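PDB 3QAC: 11S globulin seed storage protein from Amaranthus hypochondriacus, which probably serves as a nutrient reservoir of the seed, stored as an oligomeric protein built from two cupin domains per subunit. Local coordinates for residues Q129-L134 with S147-N152; E216-A221 with V226-A231; N428-S433 with F438-N443. All coordinates share one frame; numbering follows the deposited sequence.

Overall arrangement
The three contacts follow one another along a chain that carries two cupin barrels. Contact 1 lies in the N-terminal barrel and contact 2 in the helical hairpin that extends from it, with centres about 27 Å apart and on the same side of the chain's centre. Contact 3 belongs to the helical extension of the second barrel, at the other end of the subunit, its centre about 54 Å from that of contact 1 and about 75 Å from that of contact 2. The trimer brings these ends together: residues of contacts 1 and 2 pack on the C-terminal part of the second subunit, and contact 3 receives the equivalent N-terminal surface of the third subunit.

Contact 1: Q129-L134 with S147-N152; sequences QKIRHL and SHWAYN
The terminal methyl of Ile131 meets the benzo part of the Trp149 indole: Ile131 CD1 lies 3.4 Å from Trp149 CZ2, and Ile131 CD1 also reaches Trp149 CH2 at 3.7 Å. The two side chains cross at about a right angle, and the touch is made by that one methyl. Trp149 has its CG placed between the backbone N and the carbonyl carbon (chi1 52°), which carries the long indole out beside its own strand and brings the six-membered ring to the isoleucine. On the other partner, CG1 stands beside the backbone N (chi1 -70°) and CD1 is bent round (chi2 -45°), which turns the tip of the side chain to the indole; no hydrogen bond joins the two segments. Within its own strand, Tyr151 CB sits at the edge of the indole, in its plane.

A second, looser touch occurs on the other side of the sheet, where Leu134 CD1 approaches Ala150 CB at 4.4 Å. The leucine points toward the partner strand, and the small alanine presents just its methyl.

Strands 131-135 and 147-151 are not direct neighbours. Strand 80-86 runs between them and is antiparallel to both, with Arg132 bonded to Thr83 and Trp149 to Gly84 through the backbone. Leu134 also packs on Phe140 of strand 138-142, inside this cupin barrel, whereas Ile131 and Trp149 face the second subunit, against its Pro422 and Leu421.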
# COMPACT_ATOMS: atom_id res chain seq x y z
N GLN A 129 -14.64 -16.30 -24.18
CA GLN A 129 -15.09 -15.91 -22.86
C GLN A 129 -16.29 -14.98 -22.97
O GLN A 129 -16.68 -14.57 -24.07
CB GLN A 129 -13.96 -15.25 -22.06
CG GLN A 129 -13.05 -16.22 -21.34
CD GLN A 129 -12.15 -15.50 -20.35
OE1 GLN A 129 -12.59 -14.55 -19.68
NE2 GLN A 129 -10.90 -15.93 -20.26
N LYS A 130 -16.88 -14.66 -21.83
CA LYS A 130 -18.06 -13.81 -21.80
C LYS A 130 -17.80 -12.49 -22.50
O LYS A 130 -16.82 -11.79 -22.23
CB LYS A 130 -18.53 -13.56 -20.36
CG LYS A 130 -19.36 -12.29 -20.19
CD LYS A 130 -20.53 -12.48 -19.23
CE LYS A 130 -20.07 -12.69 -17.80
NZ LYS A 130 -21.23 -12.98 -16.90
N ILE A 131 -18.69 -12.17 -23.44
CA ILE A 131 -18.72 -10.88 -24.09
C ILE A 131 -19.65 -10.02 -23.27
O ILE A 131 -20.71 -10.47 -22.84
CB ILE A 131 -19.29 -11.01 -25.50
CG1 ILE A 131 -18.30 -11.76 -26.39
CG2 ILE A 131 -19.63 -9.65 -26.06
CD1 ILE A 131 -16.84 -11.28 -26.25
N ARG A 132 -19.24 -8.79 -23.01
CA ARG A 132 -20.09 -7.90 -22.23
C ARG A 132 -20.42 -6.70 -23.10
O ARG A 132 -19.70 -6.40 -24.05
CB ARG A 132 -19.40 -7.46 -20.95
CD ARG A 132 -18.20 -8.05 -18.92
NE ARG A 132 -18.19 -8.83 -17.70
NH1 ARG A 132 -16.59 -10.30 -18.45
NH2 ARG A 132 -17.47 -10.54 -16.34
N HIS A 133 -21.52 -6.03 -22.78
CA HIS A 133 -21.95 -4.90 -23.56
C HIS A 133 -21.49 -3.60 -22.93
O HIS A 133 -21.42 -3.48 -21.71
CB HIS A 133 -23.48 -4.90 -23.70
CG HIS A 133 -23.98 -5.97 -24.63
ND1 HIS A 133 -24.15 -5.76 -25.98
CD2 HIS A 133 -24.35 -7.25 -24.40
CE1 HIS A 133 -24.60 -6.87 -26.54
NE2 HIS A 133 -24.73 -7.79 -25.60
N LEU A 134 -21.13 -2.64 -23.77
CA LEU A 134 -20.78 -1.31 -23.31
C LEU A 134 -21.86 -0.37 -23.80
O LEU A 134 -22.25 -0.43 -24.97
CB LEU A 134 -19.45 -0.87 -23.91
CG LEU A 134 -18.21 -1.73 -23.63
CD1 LEU A 134 -17.07 -1.39 -24.59
CD2 LEU A 134 -17.76 -1.55 -22.20
N SER A 147 -6.27 -8.64 -19.97
CA SER A 147 -6.26 -8.39 -21.39
C SER A 147 -7.69 -8.16 -21.86
O SER A 147 -8.64 -8.76 -21.35
CB SER A 147 -5.67 -9.60 -22.10
OG SER A 147 -6.43 -10.75 -21.80
N HIS A 148 -7.86 -7.27 -22.83
CA HIS A 148 -9.20 -6.95 -23.27
C HIS A 148 -9.19 -6.25 -24.60
O HIS A 148 -8.21 -5.58 -24.97
CB HIS A 148 -9.89 -6.07 -22.24
CG HIS A 148 -9.19 -4.77 -22.00
ND1 HIS A 148 -8.13 -4.66 -21.14
CD2 HIS A 148 -9.37 -3.54 -22.54
CE1 HIS A 148 -7.68 -3.41 -21.15
NE2 HIS A 148 -8.43 -2.71 -21.99
N TRP A 149 -10.28 -6.42 -25.33
CA TRP A 149 -10.47 -5.74 -26.60
C TRP A 149 -11.85 -5.13 -26.58
O TRP A 149 -12.70 -5.52 -25.77
CB TRP A 149 -10.33 -6.73 -27.75
CG TRP A 149 -11.20 -7.92 -27.58
CD1 TRP A 149 -10.88 -9.09 -26.96
CD2 TRP A 149 -12.55 -8.05 -28.02
NE1 TRP A 149 -11.94 -9.95 -27.00
CE2 TRP A 149 -12.98 -9.34 -27.64
CE3 TRP A 149 -13.44 -7.21 -28.70
CZ2 TRP A 149 -14.27 -9.81 -27.91
CZ3 TRP A 149 -14.73 -7.69 -28.97
CH2 TRP A 149 -15.12 -8.97 -28.57
N ALA A 150 -12.08 -4.16 -27.44
CA ALA A 150 -13.40 -3.55 -27.54
C ALA A 150 -13.77 -3.42 -29.01
O ALA A 150 -12.90 -3.35 -29.89
CB ALA A 150 -13.42 -2.21 -26.87
N TYR A 151 -15.06 -3.40 -29.27
CA TYR A 151 -15.54 -3.26 -30.63
C TYR A 151 -16.80 -2.41 -30.66
O TYR A 151 -17.72 -2.61 -29.86
CB TYR A 151 -15.79 -4.62 -31.25
CG TYR A 151 -16.49 -4.56 -32.59
CD1 TYR A 151 -15.78 -4.23 -33.74
CD2 TYR A 151 -17.85 -4.81 -32.69
CE1 TYR A 151 -16.42 -4.16 -34.97
CE2 TYR A 151 -18.49 -4.76 -33.91
CZ TYR A 151 -17.77 -4.43 -35.04
OH TYR A 151 -18.41 -4.38 -36.26
N ASN A 152 -16.83 -1.46 -31.59
CA ASN A 152 -18.02 -0.64 -31.73
C ASN A 152 -18.99 -1.26 -32.73
O ASN A 152 -18.82 -1.15 -33.93
CB ASN A 152 -17.67 0.78 -32.14
CG ASN A 152 -18.89 1.66 -32.24
OD1 ASN A 152 -20.01 1.22 -31.94
ND2 ASN A 152 -18.69 2.91 -32.65

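Contact 2: E216-A221 with V226-A231; sequences ETRLLA and VSEEIA
The guanidinium of Arg218 and the carboxylate of Glu228 lie side by side and point the same way, their planes turned 45° apart. Arg218 NE is 4.1 Å from Glu228 OE2, beyond a salt bridge, so the attraction is probably a modest one between exposed groups. Glu216 approaches the guanidinium from well outside its plane: Arg218 NH1 is 3.5 Å from Glu216 OE2, a pairing of charges without an N-H aimed at the oxygen. The other oxygen of that carboxylate is met from above its plane by Arg218 N, the N-cap bond that starts helix 217-224.

Beside these charged groups the helices touch through small groups. Ala231 CB fits among three carbons of the first helix, at 3.8 Å from Thr217 CG2 and 3.9 Å from both Leu220 CB and Ala221 CB. Thr217 can offer its methyl because CG2 is anti to the backbone N, while its hydroxyl bonds Gln235. Such short side chains let the backbones come close, and Ala221 CB is pressed to 3.1 Å from Val226 O.

Val226 N donates to Ala221 O at 2.8 Å, nearly straight at 171°, tying the last turn of helix 217-224 to the loop that leads into helix 228-235. Ser227 then caps helix 228-235 with a weak bond to Ile230 N. Val226 and Ile230 also pack on Gly439 and Glu436 of the second subunit. The bond from residue i+5 back to residue i is consistent with the Schellman motif that commonly ends helices, and the whole forms a tight helical hairpin, as in the helical extensions of the cupin barrels in seed globulins.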
# COMPACT_ATOMS: atom_id res chain seq x y z
N GLU A 216 10.85 -15.13 -30.78
CA GLU A 216 11.33 -15.95 -31.88
C GLU A 216 10.12 -16.56 -32.60
O GLU A 216 9.31 -17.25 -31.99
CB GLU A 216 12.22 -17.06 -31.31
CG GLU A 216 13.42 -17.41 -32.15
CD GLU A 216 13.10 -18.45 -33.18
OE1 GLU A 216 12.60 -18.08 -34.27
OE2 GLU A 216 13.34 -19.64 -32.88
N THR A 217 9.99 -16.27 -33.89
CA THR A 217 8.84 -16.71 -34.69
C THR A 217 8.62 -18.21 -34.60
O THR A 217 7.49 -18.67 -34.48
CB THR A 217 9.01 -16.29 -36.16
OG1 THR A 217 9.28 -14.88 -36.22
CG2 THR A 217 7.75 -16.59 -36.96
N ARG A 218 9.71 -18.97 -34.66
CA ARG A 218 9.63 -20.42 -34.56
C ARG A 218 8.88 -20.80 -33.28
O ARG A 218 7.83 -21.44 -33.35
CB ARG A 218 11.03 -21.05 -34.59
CG ARG A 218 11.02 -22.57 -34.66
CD ARG A 218 12.38 -23.14 -35.06
NE ARG A 218 12.92 -22.50 -36.27
CZ ARG A 218 14.08 -21.85 -36.32
NH1 ARG A 218 14.83 -21.74 -35.23
NH2 ARG A 218 14.48 -21.30 -37.46
N LEU A 219 9.42 -20.39 -32.13
CA LEU A 219 8.78 -20.59 -30.84
C LEU A 219 7.29 -20.25 -30.88
O LEU A 219 6.48 -20.97 -30.30
CB LEU A 219 9.48 -19.77 -29.74
CG LEU A 219 10.62 -20.46 -28.96
CD1 LEU A 219 11.35 -19.50 -28.01
CD2 LEU A 219 10.10 -21.66 -28.19
N LEU A 220 6.93 -19.17 -31.57
CA LEU A 220 5.52 -18.80 -31.70
C LEU A 220 4.72 -19.86 -32.41
O LEU A 220 3.69 -20.32 -31.90
CB LEU A 220 5.37 -17.47 -32.43
CG LEU A 220 5.53 -16.22 -31.57
CD1 LEU A 220 4.77 -15.07 -32.18
CD2 LEU A 220 5.05 -16.47 -30.15
N ALA A 221 5.18 -20.24 -33.60
CA ALA A 221 4.51 -21.25 -34.41
C ALA A 221 4.34 -22.54 -33.61
O ALA A 221 3.25 -23.12 -33.53
CB ALA A 221 5.31 -21.51 -35.68
N VAL A 226 1.01 -24.00 -35.03
CA VAL A 226 0.60 -23.24 -36.19
C VAL A 226 1.79 -23.03 -37.12
O VAL A 226 2.94 -23.16 -36.70
CB VAL A 226 -0.04 -21.90 -35.74
CG1 VAL A 226 0.71 -20.70 -36.29
CG2 VAL A 226 -1.53 -21.86 -36.08
N SER A 227 1.51 -22.76 -38.40
CA SER A 227 2.60 -22.60 -39.36
C SER A 227 3.40 -21.36 -39.01
O SER A 227 2.90 -20.48 -38.31
CB SER A 227 2.06 -22.52 -40.79
OG SER A 227 1.36 -21.31 -41.02
N GLU A 228 4.63 -21.29 -39.51
CA GLU A 228 5.45 -20.09 -39.34
C GLU A 228 4.78 -18.87 -39.97
O GLU A 228 4.71 -17.81 -39.35
CB GLU A 228 6.84 -20.27 -39.95
CG GLU A 228 7.93 -20.65 -38.95
CD GLU A 228 9.32 -20.28 -39.43
OE1 GLU A 228 9.43 -19.35 -40.26
OE2 GLU A 228 10.32 -20.90 -38.98
N GLU A 229 4.30 -19.01 -41.20
CA GLU A 229 3.75 -17.86 -41.90
C GLU A 229 2.65 -17.21 -41.06
O GLU A 229 2.56 -15.98 -40.98
CB GLU A 229 3.20 -18.26 -43.27
CG GLU A 229 3.75 -19.57 -43.83
CD GLU A 229 5.16 -19.45 -44.39
OE1 GLU A 229 5.91 -18.55 -43.96
OE2 GLU A 229 5.51 -20.27 -45.27
N ILE A 230 1.83 -18.04 -40.43
CA ILE A 230 0.75 -17.54 -39.58
C ILE A 230 1.30 -16.92 -38.30
O ILE A 230 0.80 -15.90 -37.83
CB ILE A 230 -0.29 -18.62 -39.28
CG1 ILE A 230 -1.23 -18.77 -40.48
CG2 ILE A 230 -1.10 -18.25 -38.04
CD1 ILE A 230 -2.41 -19.68 -40.22
N ALA A 231 2.34 -17.54 -37.73
CA ALA A 231 3.02 -16.95 -36.58
C ALA A 231 3.46 -15.51 -36.86
O ALA A 231 3.34 -14.65 -35.98
CB ALA A 231 4.21 -17.81 -36.16

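Contact 3: N428-S433 with F438-N443; sequences NIYQIS and FGLKFN
The chain leaves helix 423-430 after Tyr430, turns through positive phi at Gln431 and runs extended at Ile432, whose CA comes within 9.8 Å of Leu440 CA on the next helix. Leu440 makes the contact with one methyl. Leu440 CD2 is 3.7 Å from Tyr430 CD1 and 4.0 Å from Tyr430 CE1, while the same Leu440 CD2 lies 4.1 Å from Ile432 CD1. Both partners cross the leucine at about a right angle. In Leu440, CG is anti to the backbone N (chi1 -179°), and CD2 continues the chain outward from there, toward segment 428-433.

These helices, joined by a short turn, form part of the helical extension of the second cupin barrel, and Ser433 N-caps helix 434-442 within it. Ser433 OG bonds Glu435 N, and Glu436 in turn accepts from Ser433 N, a return bond like that of a capping box. Ile418 of helix 417-420 packs on both Tyr430 and Leu440, closing the apolar cluster.

Ile429 CG1 lies 3.5 Å above one face of the Tyr430 ring, toward its rim. The phenol oxygen is bonded to Leu183 O of the third subunit, and Phe212 of that subunit packs on the same tyrosine.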
# COMPACT_ATOMS: atom_id res chain seq x y z
N ASN A 428 -18.81 31.46 17.24
CA ASN A 428 -17.48 31.67 17.80
C ASN A 428 -16.31 31.62 16.80
O ASN A 428 -15.42 32.47 16.86
CB ASN A 428 -17.24 30.71 18.97
CG ASN A 428 -17.45 31.37 20.32
OD1 ASN A 428 -17.22 32.57 20.48
ND2 ASN A 428 -17.89 30.60 21.31
N ILE A 429 -16.30 30.64 15.90
CA ILE A 429 -15.18 30.51 14.96
C ILE A 429 -15.26 31.54 13.85
O ILE A 429 -14.26 31.88 13.23
CB ILE A 429 -15.06 29.11 14.30
CG1 ILE A 429 -16.32 28.78 13.49
CG2 ILE A 429 -14.75 28.04 15.34
CD1 ILE A 429 -16.27 27.43 12.83
N TYR A 430 -16.47 32.03 13.58
CA TYR A 430 -16.62 33.00 12.52
C TYR A 430 -16.82 34.40 13.08
O TYR A 430 -16.88 35.37 12.33
CB TYR A 430 -17.75 32.59 11.57
CG TYR A 430 -17.41 31.33 10.82
CD1 TYR A 430 -18.22 30.20 10.93
CD2 TYR A 430 -16.25 31.24 10.04
CE1 TYR A 430 -17.91 29.03 10.25
CE2 TYR A 430 -15.93 30.07 9.36
CZ TYR A 430 -16.77 28.96 9.47
OH TYR A 430 -16.47 27.78 8.80
N GLN A 431 -16.89 34.51 14.41
CA GLN A 431 -17.08 35.80 15.07
C GLN A 431 -18.34 36.47 14.53
O GLN A 431 -18.29 37.55 13.95
CB GLN A 431 -15.84 36.68 14.87
CG GLN A 431 -14.57 36.02 15.38
CD GLN A 431 -13.38 36.96 15.53
OE1 GLN A 431 -12.87 37.49 14.54
NE2 GLN A 431 -12.92 37.15 16.76
N ILE A 432 -19.47 35.80 14.71
CA ILE A 432 -20.75 36.30 14.22
C ILE A 432 -21.83 35.96 15.25
O ILE A 432 -21.57 35.24 16.22
CB ILE A 432 -21.09 35.74 12.83
CG1 ILE A 432 -21.10 34.21 12.85
CG2 ILE A 432 -20.10 36.23 11.78
CD1 ILE A 432 -21.34 33.59 11.49
N SER A 433 -23.03 36.49 15.06
CA SER A 433 -24.09 36.30 16.05
C SER A 433 -24.59 34.87 16.02
O SER A 433 -24.34 34.12 15.08
CB SER A 433 -25.26 37.26 15.83
OG SER A 433 -26.01 36.89 14.69
N PHE A 438 -26.91 30.89 12.67
CA PHE A 438 -28.08 30.08 12.31
C PHE A 438 -28.31 30.08 10.81
O PHE A 438 -28.40 29.02 10.20
CB PHE A 438 -29.34 30.61 13.01
CG PHE A 438 -30.53 29.68 12.91
CD1 PHE A 438 -31.32 29.66 11.76
CD2 PHE A 438 -30.88 28.85 13.97
CE1 PHE A 438 -32.43 28.82 11.67
CE2 PHE A 438 -31.98 28.00 13.90
CZ PHE A 438 -32.76 27.99 12.74
N GLY A 439 -28.40 31.26 10.23
CA GLY A 439 -28.60 31.38 8.80
C GLY A 439 -27.47 30.78 7.99
O GLY A 439 -27.68 30.19 6.92
N LEU A 440 -26.25 30.95 8.49
CA LEU A 440 -25.10 30.30 7.87
C LEU A 440 -25.36 28.80 7.84
O LEU A 440 -25.09 28.13 6.84
CB LEU A 440 -23.82 30.62 8.65
CG LEU A 440 -22.54 30.01 8.07
CD1 LEU A 440 -22.41 30.37 6.60
CD2 LEU A 440 -21.32 30.48 8.86
N LYS A 441 -25.90 28.26 8.94
CA LYS A 441 -26.16 26.84 9.03
C LYS A 441 -27.35 26.38 8.19
O LYS A 441 -27.27 25.34 7.53
CB LYS A 441 -26.36 26.39 10.48
CG LYS A 441 -25.10 26.44 11.32
CD LYS A 441 -25.29 25.73 12.66
CE LYS A 441 -25.62 24.26 12.48
NZ LYS A 441 -25.64 23.55 13.79
N PHE A 442 -28.45 27.12 8.21
CA PHE A 442 -29.70 26.56 7.70
C PHE A 442 -30.31 27.22 6.47
O PHE A 442 -31.24 26.69 5.89
CB PHE A 442 -30.72 26.46 8.83
CG PHE A 442 -30.25 25.64 9.99
CD1 PHE A 442 -30.27 24.26 9.93
CD2 PHE A 442 -29.80 26.26 11.15
CE1 PHE A 442 -29.84 23.49 11.00
CE2 PHE A 442 -29.37 25.50 12.23
CZ PHE A 442 -29.39 24.11 12.16
N ASN A 443 -29.78 28.37 6.08
CA ASN A 443 -30.29 29.08 4.91
C ASN A 443 -30.22 28.26 3.64
O ASN A 443 -30.83 28.60 2.63
CB ASN A 443 -29.55 30.40 4.73
CG ASN A 443 -29.97 31.40 5.75
OD1 ASN A 443 -30.81 31.10 6.59
ND2 ASN A 443 -29.42 32.61 5.69